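PDB 6XMY: 4-hydroxythreonine-4-phosphate dehydrogenase, which probably catalyses the NAD-dependent oxidation of 4-(phosphooxy)-L-threonine in pyridoxine 5'-phosphate biosynthesis, with a divalent metal ion as cofactor. Local coordinates for residues A[28-33]-A[314-319]; A[102-107]-A[143-148]; A[182-187]-A[236-241]. All coordinates share one frame; numbering follows the deposited sequence.

Overall arrangement
The three contacts are separate points of packing, each involving at least one helix, spread along an elongated alpha/beta chain. Contacts 1 and 3 lie on opposite sides of the chain's centre, with centres about 35 Å apart, and contact 2 stands about 23 Å from contact 1 and 26 Å from contact 3, centre to centre. None touches another; the nearest atoms of contacts 2 and 3 are about 9 Å apart. Contact 1 joins segments 281 residues apart, and its Met316 side chain lies about 7 Å from NAD. In contact 2, Phe146 is about 7 Å from Arg294, predicted to bind the substrate, side chain to side chain. Contact 3 is remote from these sites.

Contact 1 (A[28-33]-A[314-319]); sequences LALAET and GSMLAA
Leu30 meets Leu317 through their CD2 methyls, 3.8 Å apart, where residues 28-33 pack on the first turns of helix 314-328. This contact of the PdxA alpha/beta fold ties a region near the N-terminus to the C-terminal helix. The close part is a small leucine-centred cluster. The two side chains slide past one another in opposite directions, each with CG anti to its carbonyl carbon (chi1 -59° in Leu30, -73° in Leu317). The same Leu30 methyl also lies 4.3 Å from CG of Met316, and on this buried side Met316 continues inward to Val297 and Ala121. The Met316 side chain comes within about 7 Å of the bound NAD, consistent with a place behind the coenzyme site.

Toward the outside the packing thins. Thr33 is partly exposed and adds one looser methyl contact, CG2 to Leu317 CD2 at 4.1 Å, so that this single leucine methyl serves both partners. Leu317 is itself partly exposed, and the link between the segments is wholly apolar. The threonine is fixed from its own side of the contact. Its OG1 is hydrogen-bonded to Leu35 N as well as to Leu30 O, which accepts both Thr33 N and Thr33 OG1; the hydroxyl bond, 2.8 Å from Thr33 OG1 to Leu30 O, arrives at a C=O...OG1 angle of 134°, with OG1 tilted 18° from the carbonyl plane.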
ATOM      1  N   LEU A  28      -6.018 -12.846 -11.049  1.00  9.10           N
ATOM      2  CA  LEU A  28      -6.377 -13.505 -12.297  1.00 10.70           C
ATOM      3  C   LEU A  28      -6.383 -12.520 -13.457  1.00 13.05           C
ATOM      4  O   LEU A  28      -6.045 -12.893 -14.585  1.00 14.06           O
ATOM      5  CB  LEU A  28      -7.731 -14.205 -12.155  1.00 11.95           C
ATOM      6  CG  LEU A  28      -7.779 -15.327 -11.117  1.00 12.18           C
ATOM      7  CD1 LEU A  28      -9.201 -15.820 -10.908  1.00 11.95           C
ATOM      8  CD2 LEU A  28      -6.864 -16.500 -11.517  1.00 13.83           C
ATOM      9  N   ALA A  29      -6.737 -11.254 -13.199  1.00 11.77           N
ATOM     10  CA  ALA A  29      -6.671 -10.228 -14.237  1.00 13.56           C
ATOM     11  C   ALA A  29      -5.258 -10.029 -14.773  1.00 15.06           C
ATOM     12  O   ALA A  29      -5.096  -9.562 -15.907  1.00 17.18           O
ATOM     13  CB  ALA A  29      -7.224  -8.902 -13.710  1.00 15.09           C
ATOM     14  N   LEU A  30      -4.236 -10.370 -13.991  1.00 12.76           N
ATOM     15  CA  LEU A  30      -2.866 -10.246 -14.466  1.00 13.20           C
ATOM     16  C   LEU A  30      -2.508 -11.312 -15.490  1.00 12.44           C
ATOM     17  O   LEU A  30      -1.471 -11.186 -16.151  1.00 12.43           O
ATOM     18  CB  LEU A  30      -1.905 -10.302 -13.274  1.00 12.24           C
ATOM     19  CG  LEU A  30      -2.148  -9.198 -12.237  1.00 12.26           C
ATOM     20  CD1 LEU A  30      -1.283  -9.371 -10.996  1.00 12.24           C
ATOM     21  CD2 LEU A  30      -1.948  -7.803 -12.841  1.00 15.02           C
ATOM     22  N   ALA A  31      -3.335 -12.354 -15.636  1.00 13.22           N
ATOM     23  CA  ALA A  31      -2.994 -13.452 -16.535  1.00 12.81           C
ATOM     24  C   ALA A  31      -2.897 -12.983 -17.975  1.00 12.84           C
ATOM     25  O   ALA A  31      -2.119 -13.539 -18.760  1.00 15.07           O
ATOM     26  CB  ALA A  31      -4.019 -14.581 -16.419  1.00 15.48           C
ATOM     27  N   GLU A  32      -3.653 -11.958 -18.338  1.00 14.63           N
ATOM     28  CA  GLU A  32      -3.663 -11.506 -19.717  1.00 19.24           C
ATOM     29  C   GLU A  32      -2.559 -10.511 -20.042  1.00 21.73           C
ATOM     30  O   GLU A  32      -2.402 -10.140 -21.213  1.00 25.58           O
ATOM     31  CB  GLU A  32      -5.045 -10.952 -20.067  1.00 26.03           C
ATOM     32  CG  GLU A  32      -6.081 -12.055 -20.093  1.00 33.27           C
ATOM     33  CD  GLU A  32      -5.687 -13.167 -21.052  1.00 39.08           C
ATOM     34  OE1 GLU A  32      -5.005 -12.884 -22.063  1.00 41.25           O
ATOM     35  OE2 GLU A  32      -6.044 -14.331 -20.795  1.00 44.19           O
ATOM     36  N   THR A  33      -1.785 -10.093 -19.050  1.00 16.49           N
ATOM     37  CA  THR A  33      -0.692  -9.159 -19.247  1.00 15.40           C
ATOM     38  C   THR A  33       0.614  -9.916 -19.464  1.00 15.09           C
ATOM     39  O   THR A  33       0.687 -11.140 -19.341  1.00 16.95           O
ATOM     40  CB  THR A  33      -0.541  -8.255 -18.024  1.00 16.58           C
ATOM     41  OG1 THR A  33       0.064  -8.996 -16.952  1.00 14.65           O
ATOM     42  CG2 THR A  33      -1.899  -7.729 -17.571  1.00 17.72           C
ATOM     43  N   GLY A 314      -7.818  -1.458 -12.087  1.00  9.75           N
ATOM     44  CA  GLY A 314      -6.888  -0.376 -12.370  1.00  9.62           C
ATOM     45  C   GLY A 314      -5.861  -0.151 -11.280  1.00  8.72           C
ATOM     46  O   GLY A 314      -4.678   0.068 -11.569  1.00 11.07           O
ATOM     47  N   SER A 315      -6.289  -0.195 -10.014  1.00 10.38           N
ATOM     48  CA  SER A 315      -5.341   0.008  -8.921  1.00 10.53           C
ATOM     49  C   SER A 315      -4.321  -1.125  -8.851  1.00  8.55           C
ATOM     50  O   SER A 315      -3.121  -0.876  -8.686  1.00 10.22           O
ATOM     51  CB  SER A 315      -6.068   0.154  -7.587  1.00 10.33           C
ATOM     52  OG  SER A 315      -5.130   0.354  -6.548  1.00  9.57           O
ATOM     53  N   MET A 316      -4.768  -2.377  -8.979  1.00 10.17           N
ATOM     54  CA  MET A 316      -3.825  -3.495  -8.992  1.00  9.58           C
ATOM     55  C   MET A 316      -2.813  -3.341 -10.121  1.00 10.89           C
ATOM     56  O   MET A 316      -1.602  -3.515  -9.920  1.00 10.51           O
ATOM     57  CB  MET A 316      -4.579  -4.817  -9.110  1.00 11.19           C
ATOM     58  CG  MET A 316      -3.642  -6.017  -9.290  1.00 12.05           C
ATOM     59  SD  MET A 316      -2.467  -6.292  -7.933  1.00 13.70           S
ATOM     60  CE  MET A 316      -3.523  -7.165  -6.779  1.00 14.86           C
ATOM     61  N   LEU A 317      -3.290  -3.002 -11.326  1.00 11.15           N
ATOM     62  CA  LEU A 317      -2.375  -2.862 -12.455  1.00  9.55           C
ATOM     63  C   LEU A 317      -1.372  -1.749 -12.206  1.00 10.31           C
ATOM     64  O   LEU A 317      -0.176  -1.903 -12.489  1.00 11.83           O
ATOM     65  CB  LEU A 317      -3.154  -2.619 -13.749  1.00 11.34           C
ATOM     66  CG  LEU A 317      -3.893  -3.826 -14.324  1.00 14.78           C
ATOM     67  CD1 LEU A 317      -4.926  -3.373 -15.364  1.00 16.37           C
ATOM     68  CD2 LEU A 317      -2.904  -4.801 -14.946  1.00 15.42           C
ATOM     69  N   ALA A 318      -1.839  -0.619 -11.670  1.00 10.32           N
ATOM     70  CA  ALA A 318      -0.938   0.473 -11.318  1.00  9.69           C
ATOM     71  C   ALA A 318       0.056   0.056 -10.238  1.00  8.93           C
ATOM     72  O   ALA A 318       1.232   0.442 -10.288  1.00 10.91           O
ATOM     73  CB  ALA A 318      -1.746   1.691 -10.870  1.00 10.28           C
ATOM     74  N   ALA A 319      -0.389  -0.744  -9.259  1.00  9.96           N
ATOM     75  CA  ALA A 319       0.499  -1.160  -8.173  1.00 10.16           C
ATOM     76  C   ALA A 319       1.601  -2.082  -8.676  1.00  7.84           C
ATOM     77  O   ALA A 319       2.757  -1.967  -8.249  1.00 10.54           O
ATOM     78  CB  ALA A 319      -0.298  -1.852  -7.069  1.00  9.40           C
TER

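Contact 2 (A[102-107]-A[143-148])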
ATOM      1  N   LEU A 102       0.589 -15.741   3.552  1.00  9.93           N
ATOM      2  CA  LEU A 102       0.934 -15.013   2.335  1.00  9.53           C
ATOM      3  C   LEU A 102       1.802 -13.802   2.653  1.00  8.54           C
ATOM      4  O   LEU A 102       2.797 -13.542   1.964  1.00 10.25           O
ATOM      5  CB  LEU A 102      -0.335 -14.550   1.613  1.00  9.68           C
ATOM      6  CG  LEU A 102      -1.412 -15.583   1.252  1.00  9.26           C
ATOM      7  CD1 LEU A 102      -2.536 -14.904   0.472  1.00 10.64           C
ATOM      8  CD2 LEU A 102      -0.829 -16.753   0.459  1.00 10.98           C
ATOM      9  N   LEU A 103       1.441 -13.044   3.694  1.00 10.83           N
ATOM     10  CA  LEU A 103       2.217 -11.861   4.059  1.00 10.31           C
ATOM     11  C   LEU A 103       3.610 -12.242   4.550  1.00 10.05           C
ATOM     12  O   LEU A 103       4.607 -11.593   4.196  1.00 10.92           O
ATOM     13  CB  LEU A 103       1.488 -11.064   5.145  1.00 12.21           C
ATOM     14  CG  LEU A 103       0.493  -9.987   4.704  1.00 15.90           C
ATOM     15  CD1 LEU A 103      -0.424 -10.467   3.609  1.00 17.53           C
ATOM     16  CD2 LEU A 103      -0.304  -9.466   5.890  1.00 14.85           C
ATOM     17  N   THR A 104       3.693 -13.278   5.387  1.00 11.22           N
ATOM     18  CA  THR A 104       4.970 -13.674   5.976  1.00 12.23           C
ATOM     19  C   THR A 104       5.875 -14.265   4.913  1.00 11.27           C
ATOM     20  O   THR A 104       7.052 -13.897   4.797  1.00 12.71           O
ATOM     21  CB  THR A 104       4.718 -14.685   7.101  1.00 13.51           C
ATOM     22  OG1 THR A 104       3.824 -14.119   8.067  1.00 15.81           O
ATOM     23  CG2 THR A 104       6.031 -15.083   7.787  1.00 17.08           C
ATOM     24  N   LEU A 105       5.334 -15.162   4.098  1.00 14.41           N
ATOM     25  CA  LEU A 105       6.116 -15.739   3.015  1.00 15.79           C
ATOM     26  C   LEU A 105       6.512 -14.678   1.995  1.00 15.50           C
ATOM     27  O   LEU A 105       7.656 -14.656   1.526  1.00 19.50           O
ATOM     28  CB  LEU A 105       5.315 -16.867   2.373  1.00 21.24           C
ATOM     29  CG  LEU A 105       5.972 -17.860   1.439  1.00 20.54           C
ATOM     30  CD1 LEU A 105       7.225 -18.488   2.049  1.00 17.45           C
ATOM     31  CD2 LEU A 105       4.915 -18.909   1.106  1.00 19.79           C
ATOM     32  N   GLY A 106       5.604 -13.756   1.674  1.00 15.76           N
ATOM     33  CA  GLY A 106       5.937 -12.701   0.726  1.00 16.41           C
ATOM     34  C   GLY A 106       7.064 -11.808   1.213  1.00 13.33           C
ATOM     35  O   GLY A 106       7.998 -11.499   0.466  1.00 14.32           O
ATOM     36  N   ALA A 107       6.998 -11.388   2.479  1.00 11.56           N
ATOM     37  CA  ALA A 107       8.067 -10.570   3.042  1.00 11.36           C
ATOM     38  C   ALA A 107       9.387 -11.328   3.049  1.00 11.83           C
ATOM     39  O   ALA A 107      10.433 -10.784   2.672  1.00 12.28           O
ATOM     40  CB  ALA A 107       7.699 -10.128   4.459  1.00 11.92           C
ATOM     41  N   ALA A 143       6.523  -3.448   8.909  1.00 11.23           N
ATOM     42  CA  ALA A 143       7.438  -2.727   9.788  1.00 12.10           C
ATOM     43  C   ALA A 143       7.938  -3.628  10.912  1.00 13.97           C
ATOM     44  O   ALA A 143       9.141  -3.680  11.199  1.00 16.42           O
ATOM     45  CB  ALA A 143       6.745  -1.485  10.356  1.00 13.92           C
ATOM     46  N   ASP A 144       7.024  -4.362  11.549  1.00 15.71           N
ATOM     47  CA  ASP A 144       7.416  -5.297  12.602  1.00 17.95           C
ATOM     48  C   ASP A 144       8.288  -6.423  12.054  1.00 17.30           C
ATOM     49  O   ASP A 144       9.300  -6.782  12.667  1.00 18.78           O
ATOM     50  CB  ASP A 144       6.175  -5.873  13.285  1.00 19.74           C
ATOM     51  CG  ASP A 144       5.436  -4.847  14.127  1.00 25.88           C
ATOM     52  OD1 ASP A 144       5.957  -3.730  14.309  1.00 28.73           O
ATOM     53  OD2 ASP A 144       4.326  -5.158  14.611  1.00 29.19           O
ATOM     54  N   PHE A 145       7.915  -6.984  10.898  1.00 15.50           N
ATOM     55  CA  PHE A 145       8.668  -8.098  10.327  1.00 16.01           C
ATOM     56  C   PHE A 145      10.117  -7.708  10.075  1.00 17.01           C
ATOM     57  O   PHE A 145      11.037  -8.479  10.367  1.00 18.80           O
ATOM     58  CB  PHE A 145       8.005  -8.554   9.023  1.00 16.72           C
ATOM     59  CG  PHE A 145       8.676  -9.737   8.374  1.00 17.33           C
ATOM     60  CD1 PHE A 145       9.763  -9.562   7.528  1.00 17.83           C
ATOM     61  CD2 PHE A 145       8.215 -11.021   8.602  1.00 19.03           C
ATOM     62  CE1 PHE A 145      10.385 -10.651   6.936  1.00 18.97           C
ATOM     63  CE2 PHE A 145       8.832 -12.116   8.005  1.00 19.35           C
ATOM     64  CZ  PHE A 145       9.914 -11.926   7.171  1.00 19.49           C
ATOM     65  N   PHE A 146      10.339  -6.511   9.538  1.00 15.87           N
ATOM     66  CA  PHE A 146      11.677  -6.046   9.201  1.00 16.22           C
ATOM     67  C   PHE A 146      12.330  -5.252  10.322  1.00 18.47           C
ATOM     68  O   PHE A 146      13.445  -4.745  10.139  1.00 20.61           O
ATOM     69  CB  PHE A 146      11.640  -5.235   7.903  1.00 16.78           C
ATOM     70  CG  PHE A 146      11.349  -6.072   6.694  1.00 15.68           C
ATOM     71  CD1 PHE A 146      12.310  -6.939   6.199  1.00 18.46           C
ATOM     72  CD2 PHE A 146      10.109  -6.029   6.077  1.00 15.24           C
ATOM     73  CE1 PHE A 146      12.050  -7.727   5.093  1.00 18.39           C
ATOM     74  CE2 PHE A 146       9.842  -6.811   4.966  1.00 16.01           C
ATOM     75  CZ  PHE A 146      10.813  -7.666   4.475  1.00 17.93           C
ATOM     76  N   GLU A 147      11.673  -5.156  11.476  1.00 18.82           N
ATOM     77  CA  GLU A 147      12.194  -4.429  12.631  1.00 21.85           C
ATOM     78  C   GLU A 147      12.596  -3.001  12.272  1.00 21.66           C
ATOM     79  O   GLU A 147      13.651  -2.509  12.671  1.00 23.10           O
ATOM     80  CB  GLU A 147      13.323  -5.197  13.317  1.00 25.31           C
ATOM     81  CG  GLU A 147      12.957  -6.638  13.602  1.00 32.13           C
ATOM     82  CD  GLU A 147      13.525  -7.128  14.914  1.00 43.17           C
ATOM     83  OE1 GLU A 147      12.828  -7.010  15.948  1.00 47.41           O
ATOM     84  OE2 GLU A 147      14.672  -7.618  14.912  1.00 46.34           O
ATOM     85  N   VAL A 148      11.739  -2.330  11.507  1.00 18.63           N
ATOM     86  CA  VAL A 148      11.927  -0.932  11.135  1.00 18.27           C
ATOM     87  C   VAL A 148      11.065  -0.075  12.053  1.00 18.63           C
ATOM     88  O   VAL A 148       9.863  -0.328  12.202  1.00 19.41           O
ATOM     89  CB  VAL A 148      11.554  -0.705   9.659  1.00 18.68           C
ATOM     90  CG1 VAL A 148      11.677   0.759   9.295  1.00 21.84           C
ATOM     91  CG2 VAL A 148      12.438  -1.556   8.755  1.00 19.59           C
TER
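Thr104 of helix 96-111 meets Phe145 at the C-terminal end of helix 138-145: its CG2 lies 4.1 Å from CE2 of Phe145, and the two side chains cross at about a right angle. The hydroxyl turns back to its own helix, where OG1 bonds to Met100 O, while CG2, anti to the backbone N, faces the ring. Thr104 O also approaches the same CE2, obliquely to the ring.

One turn on, Ala107 carries most of the contact. Its CB sits over the centre of one face of Phe145 in a CH-pi contact, 3.7 Å from CB to the ring centroid and 14° off the ring normal. Phe145 extends its ring across to this methyl with CG anti to the backbone N (chi1 -178°). Phe146 comes in beside it; its CZ is 4.0 Å from Ala107 CB, and Ala107 O lies at the ring edge, 3.6 Å from CZ. The two phenylalanines also pack together, with Phe145 CD1 over the face of Phe146.

A Schellman motif with positive phi at Glu147 ends helix 138-145 just after this pair. Around them, Phe141 and Phe142 extend the helix-helix packing, Phe146 rests on Pro291, and Leu102 and Leu103 turn to strand 12-15.

Contact 3 (A[182-187]-A[236-241]); sequences LIIKVI and KNQGID
Ile187 and Ile240 join methyl to methyl, CG2 to CG2 at 4.0 Å, where helix 180-197 packs against the Schellman turn that ends helix 223-237 and leads into strand 241-246. The contact thus sits at a helix-to-strand connection of the alpha/beta fold, far from the annotated sites.

The apolar part is this isoleucine pair. Both side chains take the same first torsion (chi1 -62° in Ile187, -65° in Ile240), which sets each CG2 anti to the backbone N, and the two cross obliquely. Leu235 of helix 223-237 packs on both, while Ile187 also reaches Ile205, Val207 and Val242. The methyl contact therefore belongs to the buried layer between helix 180-197 and the strands beneath it.

Polar groups play a part on the exposed side, at Gln238. Its amide passes near Ile184, whose CG2 lies 4.3 Å from Gln238 NE2, a loose van der Waals approach. Gln238 OE1 is held by a hydrogen bond from Gln188 NE2, so the glutamine is anchored to the helix that carries Ile184 and its amide reaches from the turn to helix 180-197.

Backbone bonds shape the turn. Gly239 takes the positive phi (85°) that belongs to the Schellman motif, and its N returns to the last helical turn at 2.9 Å from Lys236 O.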
ATOM      1  N   LEU A 182       7.780  11.969  15.808  1.00 11.64           N
ATOM      2  CA  LEU A 182       7.136  11.135  14.799  1.00 10.91           C
ATOM      3  C   LEU A 182       7.015  11.876  13.475  1.00 10.93           C
ATOM      4  O   LEU A 182       7.306  11.319  12.413  1.00 12.37           O
ATOM      5  CB  LEU A 182       5.762  10.660  15.275  1.00 11.92           C
ATOM      6  CG  LEU A 182       4.972   9.862  14.223  1.00 10.79           C
ATOM      7  CD1 LEU A 182       5.650   8.535  13.903  1.00 12.88           C
ATOM      8  CD2 LEU A 182       3.549   9.632  14.694  1.00 13.09           C
ATOM      9  N   ILE A 183       6.592  13.144  13.524  1.00 10.11           N
ATOM     10  CA  ILE A 183       6.470  13.941  12.303  1.00  9.50           C
ATOM     11  C   ILE A 183       7.817  14.045  11.605  1.00 10.26           C
ATOM     12  O   ILE A 183       7.921  13.878  10.382  1.00 11.49           O
ATOM     13  CB  ILE A 183       5.900  15.331  12.631  1.00 10.27           C
ATOM     14  CG1 ILE A 183       4.458  15.211  13.135  1.00 11.25           C
ATOM     15  CG2 ILE A 183       5.965  16.233  11.410  1.00 10.74           C
ATOM     16  CD1 ILE A 183       3.925  16.513  13.674  1.00 13.62           C
ATOM     17  N   ILE A 184       8.871  14.315  12.379  1.00 11.13           N
ATOM     18  CA  ILE A 184      10.218  14.407  11.815  1.00 11.21           C
ATOM     19  C   ILE A 184      10.611  13.104  11.127  1.00  9.79           C
ATOM     20  O   ILE A 184      11.094  13.104   9.989  1.00 12.82           O
ATOM     21  CB  ILE A 184      11.222  14.805  12.910  1.00 10.88           C
ATOM     22  CG1 ILE A 184      10.967  16.248  13.358  1.00 12.82           C
ATOM     23  CG2 ILE A 184      12.651  14.635  12.404  1.00 12.30           C
ATOM     24  CD1 ILE A 184      11.543  16.569  14.715  1.00 15.02           C
ATOM     25  N   LYS A 185      10.411  11.975  11.808  1.00 11.38           N
ATOM     26  CA  LYS A 185      10.854  10.701  11.258  1.00 11.26           C
ATOM     27  C   LYS A 185      10.055  10.330  10.020  1.00 10.53           C
ATOM     28  O   LYS A 185      10.612   9.815   9.041  1.00 13.08           O
ATOM     29  CB  LYS A 185      10.743   9.619  12.327  1.00 13.91           C
ATOM     30  CG  LYS A 185      11.804   9.767  13.402  1.00 16.57           C
ATOM     31  CD  LYS A 185      11.563   8.821  14.559  1.00 22.44           C
ATOM     32  CE  LYS A 185      12.658   8.954  15.605  1.00 26.04           C
ATOM     33  NZ  LYS A 185      12.419   8.060  16.768  1.00 29.61           N
ATOM     34  N   VAL A 186       8.744  10.585  10.048  1.00 10.12           N
ATOM     35  CA  VAL A 186       7.904  10.322   8.883  1.00 10.16           C
ATOM     36  C   VAL A 186       8.356  11.163   7.699  1.00 11.21           C
ATOM     37  O   VAL A 186       8.514  10.661   6.577  1.00 11.26           O
ATOM     38  CB  VAL A 186       6.426  10.575   9.226  1.00  8.95           C
ATOM     39  CG1 VAL A 186       5.598  10.721   7.955  1.00 10.84           C
ATOM     40  CG2 VAL A 186       5.901   9.448  10.097  1.00 11.06           C
ATOM     41  N   ILE A 187       8.539  12.468   7.925  1.00 10.58           N
ATOM     42  CA  ILE A 187       8.888  13.344   6.815  1.00 10.87           C
ATOM     43  C   ILE A 187      10.330  13.121   6.345  1.00 11.63           C
ATOM     44  O   ILE A 187      10.616  13.232   5.145  1.00 12.03           O
ATOM     45  CB  ILE A 187       8.528  14.812   7.124  1.00  9.03           C
ATOM     46  CG1 ILE A 187       7.009  14.917   7.317  1.00  9.52           C
ATOM     47  CG2 ILE A 187       8.982  15.729   5.990  1.00 13.34           C
ATOM     48  CD1 ILE A 187       6.501  16.323   7.626  1.00 10.16           C
ATOM     49  N   LYS A 236      12.950  21.975   8.451  1.00 12.12           N
ATOM     50  CA  LYS A 236      13.514  23.052   7.640  1.00 13.98           C
ATOM     51  C   LYS A 236      14.997  23.239   7.924  1.00 14.23           C
ATOM     52  O   LYS A 236      15.791  23.447   7.000  1.00 14.98           O
ATOM     53  CB  LYS A 236      12.759  24.359   7.901  1.00 17.08           C
ATOM     54  CG  LYS A 236      11.391  24.432   7.253  1.00 16.91           C
ATOM     55  CD  LYS A 236      10.637  25.668   7.751  1.00 19.31           C
ATOM     56  CE  LYS A 236       9.239  25.772   7.162  1.00 21.83           C
ATOM     57  NZ  LYS A 236       8.423  26.826   7.843  1.00 22.87           N
ATOM     58  N   ASN A 237      15.391  23.170   9.195  1.00 14.11           N
ATOM     59  CA  ASN A 237      16.799  23.336   9.534  1.00 14.35           C
ATOM     60  C   ASN A 237      17.636  22.101   9.227  1.00 12.60           C
ATOM     61  O   ASN A 237      18.867  22.169   9.318  1.00 12.36           O
ATOM     62  CB  ASN A 237      16.961  23.774  10.989  1.00 16.26           C
ATOM     63  CG  ASN A 237      16.568  25.217  11.199  1.00 22.28           C
ATOM     64  OD1 ASN A 237      16.340  25.950  10.236  1.00 23.89           O
ATOM     65  ND2 ASN A 237      16.488  25.638  12.453  1.00 27.32           N
ATOM     66  N   GLN A 238      17.005  20.983   8.872  1.00 13.28           N
ATOM     67  CA  GLN A 238      17.699  19.867   8.248  1.00 13.46           C
ATOM     68  C   GLN A 238      17.717  19.981   6.730  1.00 15.07           C
ATOM     69  O   GLN A 238      18.260  19.096   6.059  1.00 16.86           O
ATOM     70  CB  GLN A 238      17.057  18.539   8.665  1.00 13.16           C
ATOM     71  CG  GLN A 238      17.128  18.286  10.156  1.00 15.83           C
ATOM     72  CD  GLN A 238      16.393  17.042  10.566  1.00 17.40           C
ATOM     73  OE1 GLN A 238      15.848  16.330   9.724  1.00 20.13           O
ATOM     74  NE2 GLN A 238      16.371  16.762  11.864  1.00 16.89           N
ATOM     75  N   GLY A 239      17.145  21.052   6.179  1.00 14.62           N
ATOM     76  CA  GLY A 239      17.127  21.254   4.744  1.00 14.89           C
ATOM     77  C   GLY A 239      16.005  20.565   4.009  1.00 15.59           C
ATOM     78  O   GLY A 239      16.079  20.409   2.785  1.00 17.16           O
ATOM     79  N   ILE A 240      14.961  20.142   4.713  1.00 14.30           N
ATOM     80  CA  ILE A 240      13.810  19.499   4.093  1.00 11.78           C
ATOM     81  C   ILE A 240      12.733  20.558   3.898  1.00 12.29           C
ATOM     82  O   ILE A 240      12.312  21.215   4.856  1.00 14.16           O
ATOM     83  CB  ILE A 240      13.330  18.311   4.936  1.00 12.68           C
ATOM     84  CG1 ILE A 240      14.419  17.225   4.972  1.00 13.90           C
ATOM     85  CG2 ILE A 240      12.040  17.741   4.367  1.00 14.24           C
ATOM     86  CD1 ILE A 240      14.154  16.110   5.970  1.00 16.22           C
ATOM     87  N   ASP A 241      12.317  20.750   2.645  1.00 12.38           N
ATOM     88  CA  ASP A 241      11.520  21.910   2.235  1.00 10.77           C
ATOM     89  C   ASP A 241      10.038  21.646   2.504  1.00 11.61           C
ATOM     90  O   ASP A 241       9.263  21.300   1.612  1.00 13.18           O
ATOM     91  CB  ASP A 241      11.795  22.208   0.765  1.00 11.63           C
ATOM     92  CG  ASP A 241      11.307  23.570   0.329  1.00 14.81           C
ATOM     93  OD1 ASP A 241      10.764  24.329   1.156  1.00 15.65           O
ATOM     94  OD2 ASP A 241      11.483  23.881  -0.867  1.00 19.85           O
TER